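Local coordinates for protein hydratase ChsH1 (Mycobacterium tuberculosis, PDB 4W78) that hydrates the side-chain double bond of a steroid enoyl-CoA in cholesterol side-chain degradation, working in a complex with ChsH2, at residues K90-D94 / A95-G99; D41-P44 / I45-D48; P64-I67 / Q68-T71. All blocks are in the same frame, centred on the assembly; numbering follows the deposited sequence.

Contact 1. Residues K90-D94 / A95-G99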
ATOM      1  N   LYS A  90      -3.812  27.313   7.392  1.00 23.39           N
ATOM      2  CA  LYS A  90      -3.345  28.106   8.527  1.00 25.92           C
ATOM      3  C   LYS A  90      -4.260  29.293   8.840  1.00 26.13           C
ATOM      4  O   LYS A  90      -4.591  29.537   9.997  1.00 26.58           O
ATOM      5  CB  LYS A  90      -1.913  28.602   8.286  1.00 27.95           C
ATOM      6  CG  LYS A  90      -1.312  29.393   9.446  1.00 32.22           C
ATOM      7  CD  LYS A  90      -1.121  28.525  10.681  1.00 36.13           C
ATOM      8  CE  LYS A  90      -0.090  29.122  11.638  1.00 37.87           C
ATOM      9  NZ  LYS A  90      -0.374  30.539  12.002  1.00 40.40           N
ATOM     10  N   LEU A  91      -4.651  30.029   7.805  1.00 23.02           N
ATOM     11  CA  LEU A  91      -5.554  31.162   7.948  1.00 26.03           C
ATOM     12  C   LEU A  91      -6.817  30.752   8.702  1.00 26.54           C
ATOM     13  O   LEU A  91      -7.178  31.377   9.698  1.00 27.48           O
ATOM     14  CB  LEU A  91      -5.929  31.710   6.566  1.00 26.12           C
ATOM     15  CG  LEU A  91      -6.886  32.900   6.494  1.00 26.55           C
ATOM     16  CD1 LEU A  91      -6.235  34.143   7.095  1.00 26.82           C
ATOM     17  CD2 LEU A  91      -7.328  33.147   5.052  1.00 27.32           C
ATOM     18  N   PHE A  92      -7.470  29.686   8.236  1.00 24.22           N
ATOM     19  CA  PHE A  92      -8.740  29.260   8.840  1.00 22.29           C
ATOM     20  C   PHE A  92      -8.606  28.586  10.201  1.00 23.59           C
ATOM     21  O   PHE A  92      -9.459  28.775  11.077  1.00 25.39           O
ATOM     22  CB  PHE A  92      -9.569  28.423   7.856  1.00 20.72           C
ATOM     23  CG  PHE A  92     -10.158  29.248   6.754  1.00 21.18           C
ATOM     24  CD1 PHE A  92     -11.219  30.100   7.019  1.00 23.75           C
ATOM     25  CD2 PHE A  92      -9.624  29.219   5.475  1.00 22.25           C
ATOM     26  CE1 PHE A  92     -11.748  30.893   6.019  1.00 26.89           C
ATOM     27  CE2 PHE A  92     -10.159  30.005   4.466  1.00 23.03           C
ATOM     28  CZ  PHE A  92     -11.221  30.841   4.737  1.00 24.75           C
ATOM     29  N   ASP A  93      -7.529  27.832  10.394  1.00 25.84           N
ATOM     30  CA  ASP A  93      -7.231  27.285  11.718  1.00 28.11           C
ATOM     31  C   ASP A  93      -7.071  28.400  12.741  1.00 29.63           C
ATOM     32  O   ASP A  93      -7.574  28.306  13.868  1.00 29.33           O
ATOM     33  CB  ASP A  93      -5.954  26.445  11.686  1.00 28.60           C
ATOM     34  CG  ASP A  93      -6.171  25.073  11.090  1.00 31.63           C
ATOM     35  OD1 ASP A  93      -7.340  24.695  10.865  1.00 31.75           O
ATOM     36  OD2 ASP A  93      -5.170  24.365  10.852  1.00 35.37           O
ATOM     37  N   ASP A  94      -6.371  29.461  12.343  1.00 29.66           N
ATOM     38  CA  ASP A  94      -6.100  30.580  13.238  1.00 31.68           C
ATOM     39  C   ASP A  94      -7.374  31.327  13.611  1.00 33.08           C
ATOM     40  O   ASP A  94      -7.469  31.926  14.686  1.00 37.98           O
ATOM     41  CB  ASP A  94      -5.094  31.545  12.604  1.00 35.16           C
ATOM     42  CG  ASP A  94      -3.675  31.023  12.663  1.00 39.80           C
ATOM     43  OD1 ASP A  94      -3.426  30.087  13.450  1.00 41.51           O
ATOM     44  OD2 ASP A  94      -2.809  31.556  11.933  1.00 41.70           O
ATOM     45  N   ALA A  95      -8.352  31.287  12.713  1.00 31.84           N
ATOM     46  CA  ALA A  95      -9.626  31.951  12.943  1.00 32.58           C
ATOM     47  C   ALA A  95     -10.609  31.028  13.660  1.00 34.57           C
ATOM     48  O   ALA A  95     -11.772  31.384  13.851  1.00 37.79           O
ATOM     49  CB  ALA A  95     -10.213  32.438  11.625  1.00 31.23           C
ATOM     50  N   GLY A  96     -10.141  29.843  14.045  1.00 35.19           N
ATOM     51  CA  GLY A  96     -10.936  28.933  14.857  1.00 35.48           C
ATOM     52  C   GLY A  96     -11.631  27.819  14.092  1.00 32.29           C
ATOM     53  O   GLY A  96     -12.237  26.924  14.693  1.00 33.22           O
ATOM     54  N   TYR A  97     -11.549  27.865  12.768  1.00 27.61           N
ATOM     55  CA  TYR A  97     -12.211  26.861  11.942  1.00 26.55           C
ATOM     56  C   TYR A  97     -11.310  25.640  11.794  1.00 26.09           C
ATOM     57  O   TYR A  97     -10.819  25.354  10.712  1.00 24.55           O
ATOM     58  CB  TYR A  97     -12.565  27.445  10.570  1.00 24.72           C
ATOM     59  CG  TYR A  97     -13.452  28.668  10.645  1.00 27.85           C
ATOM     60  CD1 TYR A  97     -14.832  28.543  10.708  1.00 29.45           C
ATOM     61  CD2 TYR A  97     -12.907  29.950  10.652  1.00 29.91           C
ATOM     62  CE1 TYR A  97     -15.655  29.661  10.781  1.00 31.46           C
ATOM     63  CE2 TYR A  97     -13.719  31.072  10.719  1.00 31.38           C
ATOM     64  CZ  TYR A  97     -15.094  30.919  10.783  1.00 33.08           C
ATOM     65  OH  TYR A  97     -15.905  32.030  10.853  1.00 37.94           O
ATOM     66  N   ILE A  98     -11.108  24.915  12.890  1.00 30.35           N
ATOM     67  CA  ILE A  98     -10.110  23.849  12.931  1.00 29.85           C
ATOM     68  C   ILE A  98     -10.580  22.533  12.324  1.00 30.14           C
ATOM     69  O   ILE A  98      -9.766  21.671  11.994  1.00 32.39           O
ATOM     70  CB  ILE A  98      -9.604  23.611  14.369  1.00 32.45           C
ATOM     71  CG1 ILE A  98     -10.783  23.378  15.318  1.00 33.16           C
ATOM     72  CG2 ILE A  98      -8.778  24.797  14.826  1.00 34.38           C
ATOM     73  CD1 ILE A  98     -10.400  23.244  16.780  1.00 37.73           C
ATOM     74  N   GLY A  99     -11.891  22.388  12.159  1.00 29.97           N
ATOM     75  CA  GLY A  99     -12.440  21.198  11.540  1.00 28.24           C
ATOM     76  C   GLY A  99     -12.313  21.254  10.035  1.00 26.89           C
ATOM     77  O   GLY A  99     -12.225  22.339   9.458  1.00 26.20           O
TER
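Phe92 and Tyr97 meet obliquely where helix 85-94 ends, Tyr97 CD2 reaching the edge of the Phe92 ring, 4.0 Å from Phe92 CD1 and near the ring plane. Both residues place CG opposite the carbonyl carbon (chi1 -72° and -58°), which sends the two rings off the same side of the turn. Trp140 meets both rings, edge-to-face with Tyr97, and Lys166 makes a cation-pi contact with Tyr97, whose hydroxyl bonds Glu138.

The turn itself is a Schellman motif. Tyr97 N donates to Phe92 O at 2.8 Å, and Gly96 N to Asp93 O at 3.0 Å. Gly96 carries the positive phi (99°) at which the chain leaves the helix. Phe92 O also lies in the plane of the Tyr97 ring, at its edge, 3.7 Å from Tyr97 CD2.

One turn apart on the helix, Lys90 NZ forms a salt bridge with Asp94 OD2, on its syn lone pair, at 2.6 Å. Asp93 OD1 comes within 3.6 Å of Ile98 CA and forms a salt bridge with Lys164, which also bonds Tyr97 O weakly. The chemistry is thus divided: aromatic packing inside, and outside it carboxylates whose lysine partners would probably keep them ionised.

Contact 2. Residues D41-P44 / I45-D48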
ATOM      1  N   ASP A  41     -11.402  -4.106  -9.643  1.00 15.01           N
ATOM      2  CA  ASP A  41     -11.807  -3.776 -11.007  1.00 14.54           C
ATOM      3  C   ASP A  41     -11.110  -4.694 -11.996  1.00 17.03           C
ATOM      4  O   ASP A  41      -9.894  -4.591 -12.196  1.00 17.50           O
ATOM      5  CB  ASP A  41     -11.479  -2.313 -11.327  1.00 12.66           C
ATOM      6  CG  ASP A  41     -12.105  -1.846 -12.630  1.00 16.74           C
ATOM      7  OD1 ASP A  41     -12.526  -2.703 -13.437  1.00 17.53           O
ATOM      8  OD2 ASP A  41     -12.178  -0.619 -12.851  1.00 17.59           O
ATOM      9  N   ARG A  42     -11.892  -5.573 -12.623  1.00 17.43           N
ATOM     10  CA  ARG A  42     -11.336  -6.585 -13.508  1.00 19.09           C
ATOM     11  C   ARG A  42     -11.228  -6.143 -14.973  1.00 20.23           C
ATOM     12  O   ARG A  42     -10.961  -6.978 -15.847  1.00 20.85           O
ATOM     13  CB  ARG A  42     -12.157  -7.880 -13.409  1.00 21.50           C
ATOM     14  CG  ARG A  42     -12.026  -8.587 -12.066  1.00 25.33           C
ATOM     15  CD  ARG A  42     -12.785  -9.905 -12.052  1.00 31.89           C
ATOM     16  NE  ARG A  42     -12.597 -10.624 -10.794  1.00 36.68           N
ATOM     17  CZ  ARG A  42     -13.208 -11.767 -10.491  1.00 36.50           C
ATOM     18  NH1 ARG A  42     -14.051 -12.319 -11.357  1.00 38.15           N
ATOM     19  NH2 ARG A  42     -12.981 -12.357  -9.323  1.00 40.65           N
ATOM     20  N   ASN A  43     -11.445  -4.852 -15.239  1.00 16.81           N
ATOM     21  CA  ASN A  43     -11.363  -4.318 -16.604  1.00 18.22           C
ATOM     22  C   ASN A  43     -10.040  -4.719 -17.249  1.00 18.01           C
ATOM     23  O   ASN A  43      -8.969  -4.359 -16.753  1.00 17.11           O
ATOM     24  CB  ASN A  43     -11.494  -2.795 -16.555  1.00 15.92           C
ATOM     25  CG  ASN A  43     -11.734  -2.170 -17.920  1.00 19.62           C
ATOM     26  OD1 ASN A  43     -11.418  -2.757 -18.961  1.00 20.55           O
ATOM     27  ND2 ASN A  43     -12.287  -0.963 -17.920  1.00 19.29           N
ATOM     28  N   PRO A  44     -10.099  -5.479 -18.350  1.00 17.61           N
ATOM     29  CA  PRO A  44      -8.859  -6.047 -18.880  1.00 18.23           C
ATOM     30  C   PRO A  44      -7.926  -5.025 -19.520  1.00 19.08           C
ATOM     31  O   PRO A  44      -6.750  -5.335 -19.708  1.00 18.19           O
ATOM     32  CB  PRO A  44      -9.360  -7.046 -19.937  1.00 21.05           C
ATOM     33  CG  PRO A  44     -10.672  -6.500 -20.363  1.00 21.82           C
ATOM     34  CD  PRO A  44     -11.281  -5.959 -19.089  1.00 17.67           C
ATOM     35  N   ILE A  45      -8.422  -3.834 -19.845  1.00 19.24           N
ATOM     36  CA  ILE A  45      -7.573  -2.854 -20.506  1.00 16.41           C
ATOM     37  C   ILE A  45      -6.461  -2.326 -19.596  1.00 17.56           C
ATOM     38  O   ILE A  45      -5.506  -1.729 -20.082  1.00 15.96           O
ATOM     39  CB  ILE A  45      -8.370  -1.669 -21.083  1.00 16.43           C
ATOM     40  CG1 ILE A  45      -8.863  -0.741 -19.964  1.00 15.32           C
ATOM     41  CG2 ILE A  45      -9.530  -2.174 -21.962  1.00 18.31           C
ATOM     42  CD1 ILE A  45      -9.645   0.470 -20.491  1.00 17.76           C
ATOM     43  N   TYR A  46      -6.577  -2.560 -18.286  1.00 14.06           N
ATOM     44  CA  TYR A  46      -5.560  -2.076 -17.346  1.00 12.72           C
ATOM     45  C   TYR A  46      -4.431  -3.078 -17.155  1.00 15.56           C
ATOM     46  O   TYR A  46      -3.408  -2.756 -16.529  1.00 15.52           O
ATOM     47  CB  TYR A  46      -6.194  -1.769 -15.987  1.00 11.30           C
ATOM     48  CG  TYR A  46      -7.365  -0.802 -16.026  1.00 14.35           C
ATOM     49  CD1 TYR A  46      -7.366   0.299 -16.877  1.00 14.45           C
ATOM     50  CD2 TYR A  46      -8.472  -1.000 -15.211  1.00 13.45           C
ATOM     51  CE1 TYR A  46      -8.451   1.176 -16.920  1.00 14.61           C
ATOM     52  CE2 TYR A  46      -9.547  -0.124 -15.231  1.00 12.44           C
ATOM     53  CZ  TYR A  46      -9.532   0.959 -16.087  1.00 14.18           C
ATOM     54  OH  TYR A  46     -10.612   1.823 -16.113  1.00 15.36           O
ATOM     55  N   VAL A  47      -4.605  -4.288 -17.690  1.00 17.42           N
ATOM     56  CA  VAL A  47      -3.665  -5.378 -17.428  1.00 20.04           C
ATOM     57  C   VAL A  47      -3.303  -6.227 -18.646  1.00 20.15           C
ATOM     58  O   VAL A  47      -2.444  -7.098 -18.542  1.00 22.77           O
ATOM     59  CB  VAL A  47      -4.201  -6.329 -16.327  1.00 17.48           C
ATOM     60  CG1 VAL A  47      -4.319  -5.591 -14.984  1.00 17.81           C
ATOM     61  CG2 VAL A  47      -5.552  -6.900 -16.728  1.00 21.49           C
ATOM     62  N   ASP A  48      -3.958  -5.993 -19.782  1.00 18.38           N
ATOM     63  CA  ASP A  48      -3.797  -6.849 -20.972  1.00 21.55           C
ATOM     64  C   ASP A  48      -3.689  -5.961 -22.209  1.00 20.88           C
ATOM     65  O   ASP A  48      -4.657  -5.293 -22.578  1.00 20.88           O
ATOM     66  CB  ASP A  48      -4.985  -7.836 -21.065  1.00 21.99           C
ATOM     67  CG  ASP A  48      -5.041  -8.636 -22.387  1.00 29.90           C
ATOM     68  OD1 ASP A  48      -4.139  -8.553 -23.246  1.00 33.90           O
ATOM     69  OD2 ASP A  48      -6.024  -9.380 -22.557  1.00 37.36           O
TER
HETATM   70  O   HOH W   1     -12.661   0.529 -15.112  1.00 18.03           O
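Asp41 and Tyr46 are joined through one water, which donates to Asp41 OD2 at 2.6 Å, lies 2.6 Å from Tyr46 OH and accepts a longer bond from Asn43 ND2. Beside this bridge Asp41 OD1 takes the backbone N of Asn43 at 3.0 Å, closing an Asx turn; the donor stands 37° above the carboxylate plane. One carboxylate thus bonds both the backbone and the water.

With chi1 at -167°, the Asn43 amide is carried away from its own N and back over the residues that follow: OD1 receives a weak but nearly straight bond from Ile45 N, 3.3 Å long. Val47 N bonds Pro44 O at 3.1 Å, and Asp48 N adds a weak second bond to that oxygen.

Asn43 CG lies over one face of the Tyr46 ring, with the amide and ring planes 50° apart, and Asn43 CB is 3.6 Å from Tyr46 CE2. Asp41 OD2 meets the ring edge in plane, its carboxylate nearly perpendicular to the ring. Ile45 CG1 rests 3.4 Å from Asn43 OD1.

Pro69 of the ChsH2 chain packs on Asn43 and Ile45, and the turn links helix 29-39, whose Ile32 and Val36 touch Tyr46, to helix 49-54, where Asp48 is the N-cap.

Contact 3. Residues P64-I67 / Q68-T71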
ATOM      1  N   PRO A  64      -8.468   5.855 -15.320  1.00 12.41           N
ATOM      2  CA  PRO A  64      -8.540   7.317 -15.205  1.00 11.73           C
ATOM      3  C   PRO A  64      -8.579   7.772 -13.751  1.00 11.31           C
ATOM      4  O   PRO A  64      -7.922   8.759 -13.392  1.00 11.16           O
ATOM      5  CB  PRO A  64      -9.850   7.652 -15.911  1.00 12.78           C
ATOM      6  CG  PRO A  64      -9.957   6.572 -16.963  1.00 16.13           C
ATOM      7  CD  PRO A  64      -9.425   5.323 -16.311  1.00 14.33           C
ATOM      8  N   ALA A  65      -9.308   7.027 -12.921  1.00 12.64           N
ATOM      9  CA  ALA A  65      -9.478   7.371 -11.509  1.00 13.27           C
ATOM     10  C   ALA A  65      -8.194   7.254 -10.684  1.00 14.07           C
ATOM     11  O   ALA A  65      -8.193   7.605  -9.512  1.00 14.32           O
ATOM     12  CB  ALA A  65     -10.581   6.519 -10.880  1.00 14.98           C
ATOM     13  N   MET A  66      -7.118   6.741 -11.284  1.00 11.30           N
ATOM     14  CA  MET A  66      -5.803   6.776 -10.627  1.00 11.59           C
ATOM     15  C   MET A  66      -5.053   8.101 -10.746  1.00 11.83           C
ATOM     16  O   MET A  66      -3.958   8.228 -10.187  1.00 10.64           O
ATOM     17  CB  MET A  66      -4.888   5.652 -11.147  1.00 11.51           C
ATOM     18  CG  MET A  66      -5.234   4.278 -10.604  1.00 12.63           C
ATOM     19  SD  MET A  66      -3.926   3.078 -10.952  1.00 13.30           S
ATOM     20  CE  MET A  66      -2.711   3.508  -9.704  1.00 13.48           C
ATOM     21  N   ILE A  67      -5.611   9.105 -11.427  1.00 11.45           N
ATOM     22  CA  ILE A  67      -4.835  10.326 -11.697  1.00 11.15           C
ATOM     23  C   ILE A  67      -4.251  10.959 -10.431  1.00 12.70           C
ATOM     24  O   ILE A  67      -3.075  11.298 -10.402  1.00 12.30           O
ATOM     25  CB  ILE A  67      -5.594  11.368 -12.556  1.00 11.41           C
ATOM     26  CG1 ILE A  67      -4.654  12.512 -12.970  1.00 14.21           C
ATOM     27  CG2 ILE A  67      -6.816  11.931 -11.820  1.00 13.31           C
ATOM     28  CD1 ILE A  67      -3.583  12.077 -13.950  1.00 16.84           C
ATOM     29  N   GLN A  68      -5.045  11.038  -9.368  1.00 12.29           N
ATOM     30  CA  GLN A  68      -4.577  11.662  -8.139  1.00 14.34           C
ATOM     31  C   GLN A  68      -3.575  10.779  -7.398  1.00 13.75           C
ATOM     32  O   GLN A  68      -2.767  11.271  -6.608  1.00 13.72           O
ATOM     33  CB  GLN A  68      -5.784  11.983  -7.256  1.00 18.17           C
ATOM     34  CG  GLN A  68      -5.525  12.899  -6.093  1.00 22.81           C
ATOM     35  CD  GLN A  68      -6.828  13.367  -5.444  1.00 23.96           C
ATOM     36  OE1 GLN A  68      -7.894  13.254  -6.022  1.00 23.45           O
ATOM     37  NE2 GLN A  68      -6.732  13.873  -4.229  1.00 30.50           N
ATOM     38  N   VAL A  69      -3.616   9.467  -7.642  1.00 10.59           N
ATOM     39  CA  VAL A  69      -2.694   8.553  -6.977  1.00 11.49           C
ATOM     40  C   VAL A  69      -1.240   8.855  -7.339  1.00 11.57           C
ATOM     41  O   VAL A  69      -0.357   8.834  -6.479  1.00 12.38           O
ATOM     42  CB  VAL A  69      -3.038   7.081  -7.328  1.00 12.08           C
ATOM     43  CG1 VAL A  69      -2.093   6.125  -6.650  1.00 13.27           C
ATOM     44  CG2 VAL A  69      -4.476   6.792  -6.919  1.00 12.78           C
ATOM     45  N   TRP A  70      -1.001   9.170  -8.609  1.00 12.64           N
ATOM     46  CA  TRP A  70       0.375   9.342  -9.059  1.00 11.41           C
ATOM     47  C   TRP A  70       1.076  10.446  -8.301  1.00 11.72           C
ATOM     48  O   TRP A  70       2.282  10.342  -8.019  1.00 12.68           O
ATOM     49  CB  TRP A  70       0.423   9.621 -10.568  1.00 10.99           C
ATOM     50  CG  TRP A  70      -0.288   8.569 -11.353  1.00 10.85           C
ATOM     51  CD1 TRP A  70      -1.395   8.742 -12.128  1.00 13.34           C
ATOM     52  CD2 TRP A  70       0.018   7.167 -11.398  1.00 11.50           C
ATOM     53  NE1 TRP A  70      -1.793   7.538 -12.665  1.00 13.40           N
ATOM     54  CE2 TRP A  70      -0.939   6.560 -12.237  1.00 11.28           C
ATOM     55  CE3 TRP A  70       1.014   6.370 -10.819  1.00 12.47           C
ATOM     56  CZ2 TRP A  70      -0.940   5.195 -12.499  1.00 11.92           C
ATOM     57  CZ3 TRP A  70       1.011   5.010 -11.078  1.00 13.11           C
ATOM     58  CH2 TRP A  70       0.040   4.440 -11.919  1.00 13.38           C
ATOM     59  N   THR A  71       0.323  11.490  -7.944  1.00 11.14           N
ATOM     60  CA  THR A  71       0.941  12.670  -7.344  1.00 11.50           C
ATOM     61  C   THR A  71       0.738  12.794  -5.832  1.00 11.98           C
ATOM     62  O   THR A  71       1.083  13.810  -5.237  1.00 14.79           O
ATOM     63  CB  THR A  71       0.489  13.971  -8.043  1.00 11.27           C
ATOM     64  OG1 THR A  71      -0.929  13.953  -8.195  1.00 11.28           O
ATOM     65  CG2 THR A  71       1.100  14.073  -9.440  1.00 13.91           C
TER
HETATM   66  O   HOH W   2      -7.982  10.215  -9.104  1.00 17.83           O
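The Trp70 indole has Met66 O over one face, 3.3 Å from Trp70 CD1, while Ile67 O approaches obliquely, 3.5 Å from the same carbon. Trp70 NE1, although near Met66 O, meets it at too poor an angle to bond. Farther along the indole, Met66 SD stands 4.8 Å from the centroid of the six-membered ring and 47° off its normal, an oblique Met-aromatic contact. The methyl group comes closer than the sulfur: Met66 CE is 3.7 Å from Trp70 CH2. A bend at chi3 (78°) brings CE back to the benzo part of the indole, and the same methyl touches Val69 CG1 at 4.1 Å. Ile67 reaches the pyrrole side more loosely, with its CD1 4.4 Å from Trp70 CD1.

The backbone bonds between 64-67 and 68-71 are all weak. Met66 O takes Val69 N at 2.9 Å with an N-H...O angle of only 129°, and also a long bond from Trp70 N, which is shared with Ile67 O. A water accepts from Gln68 N and donates to Ala65 O at 2.7 Å, joining the 3-10 turn to the short helix after it.

Trp35 of helix 29-39 packs on Met66 and Val69, and Arg28 of the ChsH2 chain bonds Val69 O. The short helix thus pairs weak backbone bonds with close apolar packing of Met66 on Trp70 and Val69, and Met66 O combines two weak N-H donors with a place against the indole face.

Overall arrangement
From the N terminus, contact 2 comes first, turning the chain between helices 29-39 and 49-54. Contact 3 follows, where a 3-10 turn runs into the short helix 67-70. Contact 1 closes the turn from helix 85-94 into strand 99-109. The three lie in series, none nested in or crossing another. Contacts 2 and 3 touch, Tyr46 OH lying 3.7 Å from Pro64 CD. Contact 1 is remote: its nearest atoms are about 17 Å from contact 3 and about 32 Å from contact 2, and contacts 1 and 2 lie on opposite sides of the chain's centre. Contacts 2 and 3 join helical and loop parts that abut ChsH2, while contact 1 joins helix 85-94 to the hotdog sheet.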